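PDB 6VTJ: Non-ribosomal peptide synthetase from Methanobrevibacter ruminantium, which probably carries a peptide on the phosphopantetheine arm of its carrier domain and releases it reductively through its NAD(P)H-dependent reductase domain. Local coordinates for residues 35-46 with 65-75. Residues are numbered along the deposited sequence; the frame is centred on the assembly and turned at random.
Sequences VEDNFFEIGGTS and YDDIFRNKTPR. With PNS (4'-phosphopantetheine), chain B.
N38 OD1, lying against K72 CB, accepts two backbone N-H groups of its own loop. F40 N reaches it in the carbonyl plane at 2.8 Å, forming an Asx turn, whereas E41 N approaches from above that plane at 3.3 Å. CG of N38 stands anti to the backbone N (chi1 -173°), which lays the amide alongside the K72 chain, whose NZ goes on to bond A226 O, with ND2 3.4 Å from K72 CD. An alanine here would probably leave the N-H groups of F40 and E41 without this acceptor and open a gap beside the K72 methylenes. Next to it the backbones join directly: F39 N donates to K72 O at 2.8 Å in a nearly straight bond (169°).

Beyond this bond the contact turns apolar. The F40 and F69 rings form an offset stack, their planes 30° apart, with F40 CZ over one face of F69; I68 O meets the F40 edge in plane, and I68 CD1 packs on F39 CB. At the other end R75 N donates to V35 O in the carbonyl plane, and V35 CG1 lies over one face of the R75 guanidinium. E36 OE1, 4.1 Å from R75 NH1 and well out of the guanidinium plane, adds only a nearby opposite charge; R75 NE is salt-bridged to E17. A water links E36 OE2 with T73 OG1.

S46 carries the phosphopantetheine, its OG covalently bound to P24, and F69 CZ lies 3.9 Å from S46 CB. The Y65 hydroxyl is modelled very close to S46 O, a hydrogen bond whose 2.4 Å length is doubtful, and the Y65 ring edge also faces C31 of the prosthetic group. In this carrier-protein helical bundle, the loop leading into helix 46-58 is joined to helix 65-70, to the short link after it and to the start of helix 74-82, while P74 packs on helix 15-28 and F39 on helix 46-58.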
ATOM      1  N   VAL A  35      -3.757  15.523  30.381  1.00 45.07           N
ATOM      2  CA  VAL A  35      -3.992  16.259  29.140  1.00 44.30           C
ATOM      3  C   VAL A  35      -2.813  16.168  28.186  1.00 46.85           C
ATOM      4  O   VAL A  35      -2.947  16.514  27.003  1.00 44.85           O
ATOM      5  CB  VAL A  35      -4.334  17.726  29.472  1.00 48.08           C
ATOM      6  CG1 VAL A  35      -3.065  18.541  29.747  1.00 47.34           C
ATOM      7  CG2 VAL A  35      -5.198  18.351  28.366  1.00 43.40           C
ATOM      8  N   GLU A  36      -1.661  15.710  28.674  1.00 44.82           N
ATOM      9  CA  GLU A  36      -0.481  15.494  27.852  1.00 49.58           C
ATOM     10  C   GLU A  36      -0.168  14.014  27.676  1.00 49.37           C
ATOM     11  O   GLU A  36       0.937  13.668  27.243  1.00 51.61           O
ATOM     12  CB  GLU A  36       0.711  16.226  28.462  1.00 47.00           C
ATOM     13  CG  GLU A  36       0.392  17.663  28.825  1.00 54.56           C
ATOM     14  CD  GLU A  36       1.038  18.667  27.891  1.00 62.60           C
ATOM     15  OE1 GLU A  36       1.921  19.429  28.363  1.00 67.33           O
ATOM     16  OE2 GLU A  36       0.652  18.705  26.696  1.00 59.26           O
ATOM     17  N   ASP A  37      -1.110  13.135  28.012  1.00 44.93           N
ATOM     18  CA  ASP A  37      -0.928  11.713  27.768  1.00 44.44           C
ATOM     19  C   ASP A  37      -1.055  11.411  26.276  1.00 43.97           C
ATOM     20  O   ASP A  37      -2.060  11.748  25.640  1.00 42.90           O
ATOM     21  CB  ASP A  37      -1.948  10.901  28.559  1.00 40.82           C
ATOM     22  CG  ASP A  37      -1.698  10.944  30.058  1.00 46.87           C
ATOM     23  OD1 ASP A  37      -0.848  11.753  30.511  1.00 43.45           O
ATOM     24  OD2 ASP A  37      -2.364  10.166  30.784  1.00 44.97           O
ATOM     25  N   ASN A  38      -0.026  10.778  25.725  1.00 43.60           N
ATOM     26  CA  ASN A  38      -0.023  10.338  24.335  1.00 42.44           C
ATOM     27  C   ASN A  38      -0.966   9.144  24.171  1.00 41.43           C
ATOM     28  O   ASN A  38      -0.767   8.103  24.808  1.00 40.64           O
ATOM     29  CB  ASN A  38       1.408   9.966  23.935  1.00 47.16           C
ATOM     30  CG  ASN A  38       1.553   9.652  22.459  1.00 47.03           C
ATOM     31  OD1 ASN A  38       0.764   8.901  21.888  1.00 42.43           O
ATOM     32  ND2 ASN A  38       2.589  10.211  21.840  1.00 46.17           N
ATOM     33  N   PHE A  39      -1.981   9.297  23.309  1.00 39.23           N
ATOM     34  CA  PHE A  39      -2.936   8.213  23.046  1.00 42.69           C
ATOM     35  C   PHE A  39      -2.236   6.884  22.787  1.00 44.67           C
ATOM     36  O   PHE A  39      -2.625   5.846  23.333  1.00 43.07           O
ATOM     37  CB  PHE A  39      -3.827   8.567  21.851  1.00 38.15           C
ATOM     38  CG  PHE A  39      -4.883   7.533  21.544  1.00 38.24           C
ATOM     39  CD1 PHE A  39      -6.023   7.430  22.322  1.00 38.33           C
ATOM     40  CD2 PHE A  39      -4.746   6.678  20.456  1.00 44.35           C
ATOM     41  CE1 PHE A  39      -7.002   6.488  22.033  1.00 41.55           C
ATOM     42  CE2 PHE A  39      -5.726   5.729  20.158  1.00 40.72           C
ATOM     43  CZ  PHE A  39      -6.852   5.634  20.945  1.00 43.56           C
ATOM     44  N   PHE A  40      -1.202   6.894  21.940  1.00 45.08           N
ATOM     45  CA  PHE A  40      -0.558   5.641  21.553  1.00 46.81           C
ATOM     46  C   PHE A  40       0.476   5.175  22.568  1.00 47.84           C
ATOM     47  O   PHE A  40       0.864   4.001  22.540  1.00 52.28           O
ATOM     48  CB  PHE A  40       0.080   5.775  20.168  1.00 41.51           C
ATOM     49  CG  PHE A  40      -0.875   6.248  19.114  1.00 39.56           C
ATOM     50  CD1 PHE A  40      -1.687   5.345  18.446  1.00 42.50           C
ATOM     51  CD2 PHE A  40      -0.981   7.597  18.810  1.00 40.56           C
ATOM     52  CE1 PHE A  40      -2.575   5.776  17.482  1.00 42.18           C
ATOM     53  CE2 PHE A  40      -1.872   8.042  17.853  1.00 39.07           C
ATOM     54  CZ  PHE A  40      -2.674   7.127  17.186  1.00 42.99           C
ATOM     55  N   GLU A  41       0.920   6.055  23.467  1.00 47.25           N
ATOM     56  CA  GLU A  41       1.841   5.634  24.512  1.00 43.12           C
ATOM     57  C   GLU A  41       1.127   5.012  25.703  1.00 43.43           C
ATOM     58  O   GLU A  41       1.744   4.230  26.430  1.00 48.22           O
ATOM     59  CB  GLU A  41       2.690   6.815  24.987  1.00 43.36           C
ATOM     60  CG  GLU A  41       3.841   7.190  24.065  1.00 45.95           C
ATOM     61  CD  GLU A  41       4.561   8.448  24.523  1.00 51.14           C
ATOM     62  N   ILE A  42      -0.153   5.322  25.921  1.00 41.02           N
ATOM     63  CA  ILE A  42      -0.839   4.902  27.141  1.00 42.95           C
ATOM     64  C   ILE A  42      -1.734   3.694  26.912  1.00 45.38           C
ATOM     65  O   ILE A  42      -2.525   3.344  27.792  1.00 47.91           O
ATOM     66  CB  ILE A  42      -1.640   6.058  27.773  1.00 45.34           C
ATOM     67  CG1 ILE A  42      -2.812   6.473  26.884  1.00 45.90           C
ATOM     68  CG2 ILE A  42      -0.734   7.253  28.043  1.00 42.03           C
ATOM     69  CD1 ILE A  42      -3.387   7.838  27.224  1.00 41.31           C
ATOM     70  N   GLY A  43      -1.623   3.040  25.755  1.00 48.82           N
ATOM     71  CA  GLY A  43      -2.392   1.839  25.457  1.00 41.52           C
ATOM     72  C   GLY A  43      -3.323   1.972  24.273  1.00 46.83           C
ATOM     73  O   GLY A  43      -4.090   1.033  23.996  1.00 48.27           O
ATOM     74  N   GLY A  44      -3.318   3.102  23.575  1.00 44.75           N
ATOM     75  CA  GLY A  44      -4.140   3.235  22.395  1.00 44.23           C
ATOM     76  C   GLY A  44      -3.495   2.579  21.190  1.00 44.35           C
ATOM     77  O   GLY A  44      -2.278   2.569  21.031  1.00 44.67           O
ATOM     78  N   THR A  45      -4.337   2.009  20.339  1.00 41.19           N
ATOM     79  CA  THR A  45      -3.914   1.423  19.082  1.00 43.73           C
ATOM     80  C   THR A  45      -4.600   2.140  17.929  1.00 43.57           C
ATOM     81  O   THR A  45      -5.513   2.953  18.116  1.00 40.68           O
ATOM     82  CB  THR A  45      -4.247  -0.068  19.022  1.00 42.50           C
ATOM     83  OG1 THR A  45      -5.670  -0.227  19.117  1.00 40.59           O
ATOM     84  CG2 THR A  45      -3.551  -0.817  20.160  1.00 40.04           C
ATOM     85  N   SER A  46      -4.155   1.794  16.722  1.00 37.64           N
ATOM     86  CA  SER A  46      -4.706   2.398  15.519  1.00 39.14           C
ATOM     87  C   SER A  46      -6.179   2.051  15.334  1.00 41.37           C
ATOM     88  O   SER A  46      -6.936   2.854  14.783  1.00 40.43           O
ATOM     89  CB  SER A  46      -3.894   1.949  14.312  1.00 36.24           C
ATOM     90  OG  SER A  46      -4.126   0.566  14.088  1.00 43.33           O
ATOM     91  N   TYR A  65      -9.694  10.675  11.029  1.00 41.32           N
ATOM     92  CA  TYR A  65      -8.762   9.681  11.551  1.00 39.33           C
ATOM     93  C   TYR A  65      -7.331  10.210  11.654  1.00 43.69           C
ATOM     94  O   TYR A  65      -6.640   9.936  12.640  1.00 39.75           O
ATOM     95  CB  TYR A  65      -8.827   8.445  10.654  1.00 40.69           C
ATOM     96  CG  TYR A  65      -8.209   7.179  11.191  1.00 38.79           C
ATOM     97  CD1 TYR A  65      -8.511   6.701  12.454  1.00 39.87           C
ATOM     98  CD2 TYR A  65      -7.353   6.429  10.398  1.00 39.12           C
ATOM     99  CE1 TYR A  65      -7.946   5.515  12.924  1.00 40.96           C
ATOM    100  CE2 TYR A  65      -6.795   5.250  10.847  1.00 39.36           C
ATOM    101  CZ  TYR A  65      -7.087   4.791  12.101  1.00 39.94           C
ATOM    102  OH  TYR A  65      -6.505   3.615  12.524  1.00 36.00           O
ATOM    103  N   ASP A  66      -6.846  10.948  10.647  1.00 46.05           N
ATOM    104  CA  ASP A  66      -5.440  11.359  10.715  1.00 45.55           C
ATOM    105  C   ASP A  66      -5.194  12.388  11.813  1.00 44.52           C
ATOM    106  O   ASP A  66      -4.038  12.580  12.224  1.00 45.60           O
ATOM    107  CB  ASP A  66      -4.946  11.897   9.357  1.00 45.69           C
ATOM    108  CG  ASP A  66      -5.634  13.193   8.928  1.00 52.86           C
ATOM    109  OD1 ASP A  66      -5.701  14.162   9.720  1.00 52.58           O
ATOM    110  OD2 ASP A  66      -6.088  13.260   7.765  1.00 54.61           O
ATOM    111  N   ASP A  67      -6.258  13.050  12.286  1.00 47.85           N
ATOM    112  CA  ASP A  67      -6.126  14.035  13.354  1.00 45.24           C
ATOM    113  C   ASP A  67      -5.516  13.424  14.608  1.00 43.40           C
ATOM    114  O   ASP A  67      -4.700  14.065  15.275  1.00 47.39           O
ATOM    115  CB  ASP A  67      -7.491  14.643  13.674  1.00 48.09           C
ATOM    116  CG  ASP A  67      -7.928  15.659  12.647  1.00 45.67           C
ATOM    117  OD1 ASP A  67      -7.038  16.246  12.003  1.00 46.63           O
ATOM    118  OD2 ASP A  67      -9.151  15.886  12.495  1.00 46.75           O
ATOM    119  N   ILE A  68      -5.889  12.186  14.950  1.00 41.72           N
ATOM    120  CA  ILE A  68      -5.380  11.627  16.199  1.00 40.65           C
ATOM    121  C   ILE A  68      -3.942  11.141  16.041  1.00 45.46           C
ATOM    122  O   ILE A  68      -3.184  11.124  17.026  1.00 43.67           O
ATOM    123  CB  ILE A  68      -6.340  10.543  16.731  1.00 43.06           C
ATOM    124  CG1 ILE A  68      -5.719   9.732  17.873  1.00 43.65           C
ATOM    125  CG2 ILE A  68      -6.835   9.655  15.633  1.00 44.31           C
ATOM    126  CD1 ILE A  68      -5.466  10.545  19.146  1.00 46.19           C
ATOM    127  N   PHE A  69      -3.521  10.808  14.812  1.00 43.39           N
ATOM    128  CA  PHE A  69      -2.115  10.497  14.567  1.00 40.13           C
ATOM    129  C   PHE A  69      -1.247  11.753  14.569  1.00 44.18           C
ATOM    130  O   PHE A  69      -0.085  11.697  14.991  1.00 44.64           O
ATOM    131  CB  PHE A  69      -1.967   9.742  13.245  1.00 41.05           C
ATOM    132  CG  PHE A  69      -2.484   8.344  13.304  1.00 38.86           C
ATOM    133  CD1 PHE A  69      -1.659   7.305  13.711  1.00 39.37           C
ATOM    134  CD2 PHE A  69      -3.806   8.069  12.994  1.00 36.42           C
ATOM    135  CE1 PHE A  69      -2.135   6.009  13.785  1.00 34.80           C
ATOM    136  CE2 PHE A  69      -4.295   6.780  13.075  1.00 36.55           C
ATOM    137  CZ  PHE A  69      -3.454   5.749  13.470  1.00 41.80           C
ATOM    138  N   ARG A  70      -1.781  12.890  14.109  1.00 44.34           N
ATOM    139  CA  ARG A  70      -0.978  14.113  14.100  1.00 46.65           C
ATOM    140  C   ARG A  70      -0.994  14.830  15.448  1.00 47.97           C
ATOM    141  O   ARG A  70      -0.030  15.528  15.783  1.00 49.12           O
ATOM    142  CB  ARG A  70      -1.458  15.065  12.997  1.00 41.97           C
ATOM    143  N   ASN A  71      -2.064  14.683  16.228  1.00 46.12           N
ATOM    144  CA  ASN A  71      -2.209  15.348  17.526  1.00 44.83           C
ATOM    145  C   ASN A  71      -2.554  14.277  18.554  1.00 39.89           C
ATOM    146  O   ASN A  71      -3.725  13.933  18.724  1.00 41.87           O
ATOM    147  CB  ASN A  71      -3.287  16.434  17.485  1.00 44.31           C
ATOM    148  CG  ASN A  71      -3.283  17.220  16.183  1.00 46.97           C
ATOM    149  OD1 ASN A  71      -4.133  17.020  15.311  1.00 44.89           O
ATOM    150  ND2 ASN A  71      -2.314  18.112  16.044  1.00 46.70           N
ATOM    151  N   LYS A  72      -1.548  13.768  19.256  1.00 40.62           N
ATOM    152  CA  LYS A  72      -1.711  12.526  20.002  1.00 39.09           C
ATOM    153  C   LYS A  72      -2.234  12.716  21.422  1.00 40.22           C
ATOM    154  O   LYS A  72      -2.624  11.728  22.049  1.00 36.48           O
ATOM    155  CB  LYS A  72      -0.378  11.765  20.044  1.00 44.62           C
ATOM    156  CG  LYS A  72       0.204  11.481  18.651  1.00 46.28           C
ATOM    157  CD  LYS A  72       1.674  11.086  18.718  1.00 45.97           C
ATOM    158  CE  LYS A  72       2.246  10.935  17.308  1.00 52.12           C
ATOM    159  NZ  LYS A  72       3.636  10.387  17.320  1.00 52.95           N
ATOM    160  N   THR A  73      -2.250  13.943  21.945  1.00 43.51           N
ATOM    161  CA  THR A  73      -2.683  14.219  23.313  1.00 43.13           C
ATOM    162  C   THR A  73      -3.976  15.031  23.333  1.00 41.42           C
ATOM    163  O   THR A  73      -4.293  15.733  22.364  1.00 40.10           O
ATOM    164  CB  THR A  73      -1.596  14.984  24.078  1.00 43.23           C
ATOM    165  OG1 THR A  73      -1.385  16.260  23.457  1.00 45.27           O
ATOM    166  CG2 THR A  73      -0.284  14.189  24.115  1.00 41.54           C
ATOM    167  N   PRO A  74      -4.751  14.964  24.427  1.00 40.39           N
ATOM    168  CA  PRO A  74      -5.958  15.805  24.510  1.00 39.99           C
ATOM    169  C   PRO A  74      -5.656  17.294  24.411  1.00 42.06           C
ATOM    170  O   PRO A  74      -6.470  18.048  23.866  1.00 40.43           O
ATOM    171  CB  PRO A  74      -6.549  15.438  25.880  1.00 39.77           C
ATOM    172  CG  PRO A  74      -5.936  14.128  26.244  1.00 39.16           C
ATOM    173  CD  PRO A  74      -4.567  14.156  25.646  1.00 42.59           C
ATOM    174  N   ARG A  75      -4.505  17.733  24.926  1.00 40.75           N
ATOM    175  CA  ARG A  75      -4.092  19.128  24.798  1.00 43.08           C
ATOM    176  C   ARG A  75      -3.994  19.529  23.328  1.00 41.57           C
ATOM    177  O   ARG A  75      -4.634  20.495  22.886  1.00 38.96           O
ATOM    178  CB  ARG A  75      -2.764  19.303  25.555  1.00 46.06           C
ATOM    179  CG  ARG A  75      -1.970  20.608  25.433  1.00 50.01           C
ATOM    180  CD  ARG A  75      -2.598  21.867  26.064  1.00 51.54           C
ATOM    181  NE  ARG A  75      -3.134  21.744  27.427  1.00 50.98           N
ATOM    182  CZ  ARG A  75      -2.433  21.874  28.553  1.00 52.63           C
ATOM    183  NH1 ARG A  75      -1.126  22.102  28.518  1.00 52.63           N
ATOM    184  NH2 ARG A  75      -3.052  21.766  29.729  1.00 51.23           N
TER
HETATM  185  O23 PNS B4201      -1.790  -0.048  13.488  1.00 36.90           O
HETATM  186  P24 PNS B4201      -3.219  -0.297  13.338  1.00 43.01           P
HETATM  187  O26 PNS B4201      -3.667  -1.655  13.471  1.00 40.28           O
HETATM  188  O27 PNS B4201      -3.503   0.006  11.860  1.00 35.06           O
HETATM  189  C28 PNS B4201      -4.793   0.226  11.371  1.00 40.54           C
HETATM  190  C29 PNS B4201      -4.801   0.836   9.980  1.00 41.33           C
HETATM  191  C30 PNS B4201      -6.228   0.941   9.524  1.00 37.91           C
HETATM  192  C31 PNS B4201      -4.218   2.237  10.035  1.00 36.58           C
HETATM  193  C32 PNS B4201      -4.028  -0.090   9.018  1.00 37.44           C
HETATM  194  O33 PNS B4201      -4.461  -1.406   9.224  1.00 37.76           O
HETATM  195  C34 PNS B4201      -4.158   0.314   7.560  1.00 40.83           C
HETATM  196  O35 PNS B4201      -3.694   1.355   7.216  1.00 34.92           O
HETATM  197  N36 PNS B4201      -4.781  -0.509   6.716  1.00 37.21           N
HETATM  198  C37 PNS B4201      -4.938  -0.306   5.312  1.00 34.92           C
HETATM  199  C38 PNS B4201      -3.795  -0.839   4.483  1.00 42.84           C
HETATM  200  C39 PNS B4201      -4.124  -0.873   3.026  1.00 38.99           C
HETATM  201  O40 PNS B4201      -5.194  -1.193   2.634  1.00 46.19           O
HETATM  202  N41 PNS B4201      -3.155  -0.541   2.238  1.00 31.66           N
HETATM  203  O   HOH W   1       0.569  18.296  24.233  1.00 43.16           O